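Local coordinates for sister chromatid cohesion protein 2 (Saccharomyces cerevisiae, PDB 4XDN) that forms a complex with Scc4 that is required to load cohesin stably onto chromatin, this chain being the N-terminal region sufficient for binding Scc4, at residues B[20-23]-B[24-27]. Sequence-based numbering, arbitrary orientation.
Sequences MSYP and GKDK
K25 lies across one face of the Y22 ring, its aliphatic chain running at about a right angle to the tyrosine side chain. The CH-pi assignment rests on CB of K25, which stands 3.9 Å from the Y22 ring centroid and 22° off the ring normal, offset toward the rim. Farther along, CG of K25 comes to 3.6 Å from CZ of Y22, and CD of K25 passes CE2 of Y22. With CG of K25 anti to the backbone N (chi1 -165°), the chain extends over the ring toward the end of helix 16-19; there CE of K25 packs 3.4 Å from the carbonyl O of M20, and NZ, after a bend at chi4, donates a hydrogen bond to O of N18. The backbone beneath is a type II beta turn from Y22 to K25, closed by K25 N to Y22 O at 3.2 Å with an N-H...O angle of 157°. G24 takes its third position with positive phi, as is usual for glycine there. An overlapping type I turn, G24 to K27, is closed by K27 N to G24 O at 2.8 Å. A water links OD2 of D26 and, weakly, O of Y22. On the partner protein chain, an aromatic side chain packs on Y22, and O of P23 accepts a hydrogen bond from an aromatic side chain.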
ATOM      1  N   MET B  20       6.887 -31.845 -40.937  1.00 82.66           N
ATOM      2  CA  MET B  20       6.437 -33.189 -40.595  1.00 74.50           C
ATOM      3  C   MET B  20       5.038 -33.164 -39.992  1.00 67.47           C
ATOM      4  O   MET B  20       4.606 -32.152 -39.441  1.00 67.72           O
ATOM      5  CB  MET B  20       7.415 -33.850 -39.621  1.00 74.23           C
ATOM      6  CG  MET B  20       7.001 -35.250 -39.188  1.00 74.08           C
ATOM      7  SD  MET B  20       8.282 -36.131 -38.281  1.00 99.93           S
ATOM      8  CE  MET B  20       8.429 -35.107 -36.826  1.00 90.05           C
ATOM      9  N   SER B  21       4.339 -34.289 -40.100  1.00 61.15           N
ATOM     10  CA  SER B  21       2.983 -34.410 -39.581  1.00 57.60           C
ATOM     11  C   SER B  21       2.981 -34.923 -38.142  1.00 51.27           C
ATOM     12  O   SER B  21       3.876 -35.660 -37.731  1.00 51.90           O
ATOM     13  CB  SER B  21       2.157 -35.341 -40.469  1.00 60.07           C
ATOM     14  OG  SER B  21       0.807 -35.379 -40.045  1.00 62.13           O
ATOM     15  N   TYR B  22       1.964 -34.524 -37.387  1.00 45.15           N
ATOM     16  CA  TYR B  22       1.819 -34.939 -35.998  1.00 40.23           C
ATOM     17  C   TYR B  22       0.361 -34.774 -35.567  1.00 36.47           C
ATOM     18  O   TYR B  22      -0.408 -34.095 -36.246  1.00 35.89           O
ATOM     19  CB  TYR B  22       2.752 -34.125 -35.096  1.00 40.91           C
ATOM     20  CG  TYR B  22       2.640 -32.634 -35.298  1.00 40.70           C
ATOM     21  CD1 TYR B  22       1.615 -31.911 -34.706  1.00 39.70           C
ATOM     22  CD2 TYR B  22       3.558 -31.948 -36.081  1.00 41.73           C
ATOM     23  CE1 TYR B  22       1.505 -30.549 -34.887  1.00 40.46           C
ATOM     24  CE2 TYR B  22       3.455 -30.580 -36.267  1.00 42.47           C
ATOM     25  CZ  TYR B  22       2.425 -29.887 -35.666  1.00 41.66           C
ATOM     26  OH  TYR B  22       2.306 -28.528 -35.841  1.00 43.86           O
ATOM     27  N   PRO B  23      -0.028 -35.401 -34.442  1.00 36.29           N
ATOM     28  CA  PRO B  23      -1.426 -35.331 -33.994  1.00 36.46           C
ATOM     29  C   PRO B  23      -1.916 -33.905 -33.751  1.00 37.02           C
ATOM     30  O   PRO B  23      -1.229 -33.118 -33.101  1.00 37.36           O
ATOM     31  CB  PRO B  23      -1.415 -36.126 -32.684  1.00 37.25           C
ATOM     32  CG  PRO B  23      -0.237 -37.024 -32.788  1.00 36.92           C
ATOM     33  CD  PRO B  23       0.787 -36.261 -33.566  1.00 36.65           C
ATOM     34  N   GLY B  24      -3.094 -33.585 -34.278  1.00 36.62           N
ATOM     35  CA  GLY B  24      -3.713 -32.292 -34.053  1.00 38.12           C
ATOM     36  C   GLY B  24      -3.313 -31.232 -35.062  1.00 43.74           C
ATOM     37  O   GLY B  24      -3.881 -30.141 -35.071  1.00 45.01           O
ATOM     38  N   LYS B  25      -2.342 -31.551 -35.913  1.00 46.50           N
ATOM     39  CA  LYS B  25      -1.822 -30.586 -36.881  1.00 49.68           C
ATOM     40  C   LYS B  25      -2.911 -30.077 -37.824  1.00 56.46           C
ATOM     41  O   LYS B  25      -2.843 -28.946 -38.304  1.00 54.95           O
ATOM     42  CB  LYS B  25      -0.684 -31.203 -37.695  1.00 47.97           C
ATOM     43  CG  LYS B  25       0.135 -30.179 -38.463  1.00 48.66           C
ATOM     44  CD  LYS B  25       1.148 -30.833 -39.387  1.00 49.90           C
ATOM     45  CE  LYS B  25       2.137 -29.809 -39.924  1.00 52.22           C
ATOM     46  NZ  LYS B  25       2.455 -30.033 -41.358  1.00 54.90           N
ATOM     47  N   ASP B  26      -3.909 -30.917 -38.086  1.00 65.66           N
ATOM     48  CA  ASP B  26      -5.029 -30.536 -38.944  1.00 75.79           C
ATOM     49  C   ASP B  26      -6.189 -29.972 -38.124  1.00 70.94           C
ATOM     50  O   ASP B  26      -7.146 -29.432 -38.681  1.00 71.65           O
ATOM     51  CB  ASP B  26      -5.501 -31.734 -39.776  1.00 89.91           C
ATOM     52  CG  ASP B  26      -5.851 -32.944 -38.926  1.00101.60           C
ATOM     53  OD1 ASP B  26      -6.661 -32.811 -37.983  1.00104.66           O
ATOM     54  OD2 ASP B  26      -5.313 -34.037 -39.203  1.00106.75           O
ATOM     55  N   LYS B  27      -6.101 -30.104 -36.804  1.00 64.30           N
ATOM     56  CA  LYS B  27      -7.126 -29.576 -35.912  1.00 59.08           C
ATOM     57  C   LYS B  27      -6.886 -28.100 -35.641  1.00 58.02           C
ATOM     58  O   LYS B  27      -5.845 -27.552 -36.006  1.00 58.51           O
ATOM     59  CB  LYS B  27      -7.150 -30.351 -34.592  1.00 55.62           C
ATOM     60  CG  LYS B  27      -7.429 -31.838 -34.738  1.00 54.18           C
ATOM     61  CD  LYS B  27      -8.796 -32.093 -35.346  1.00 54.71           C
ATOM     62  CE  LYS B  27      -9.127 -33.576 -35.356  1.00 57.51           C
ATOM     63  NZ  LYS B  27     -10.392 -33.860 -36.089  1.00 58.95           N
TER
HETATM   64  O   HOH W   1      -2.896 -34.016 -38.477  1.00 44.86           O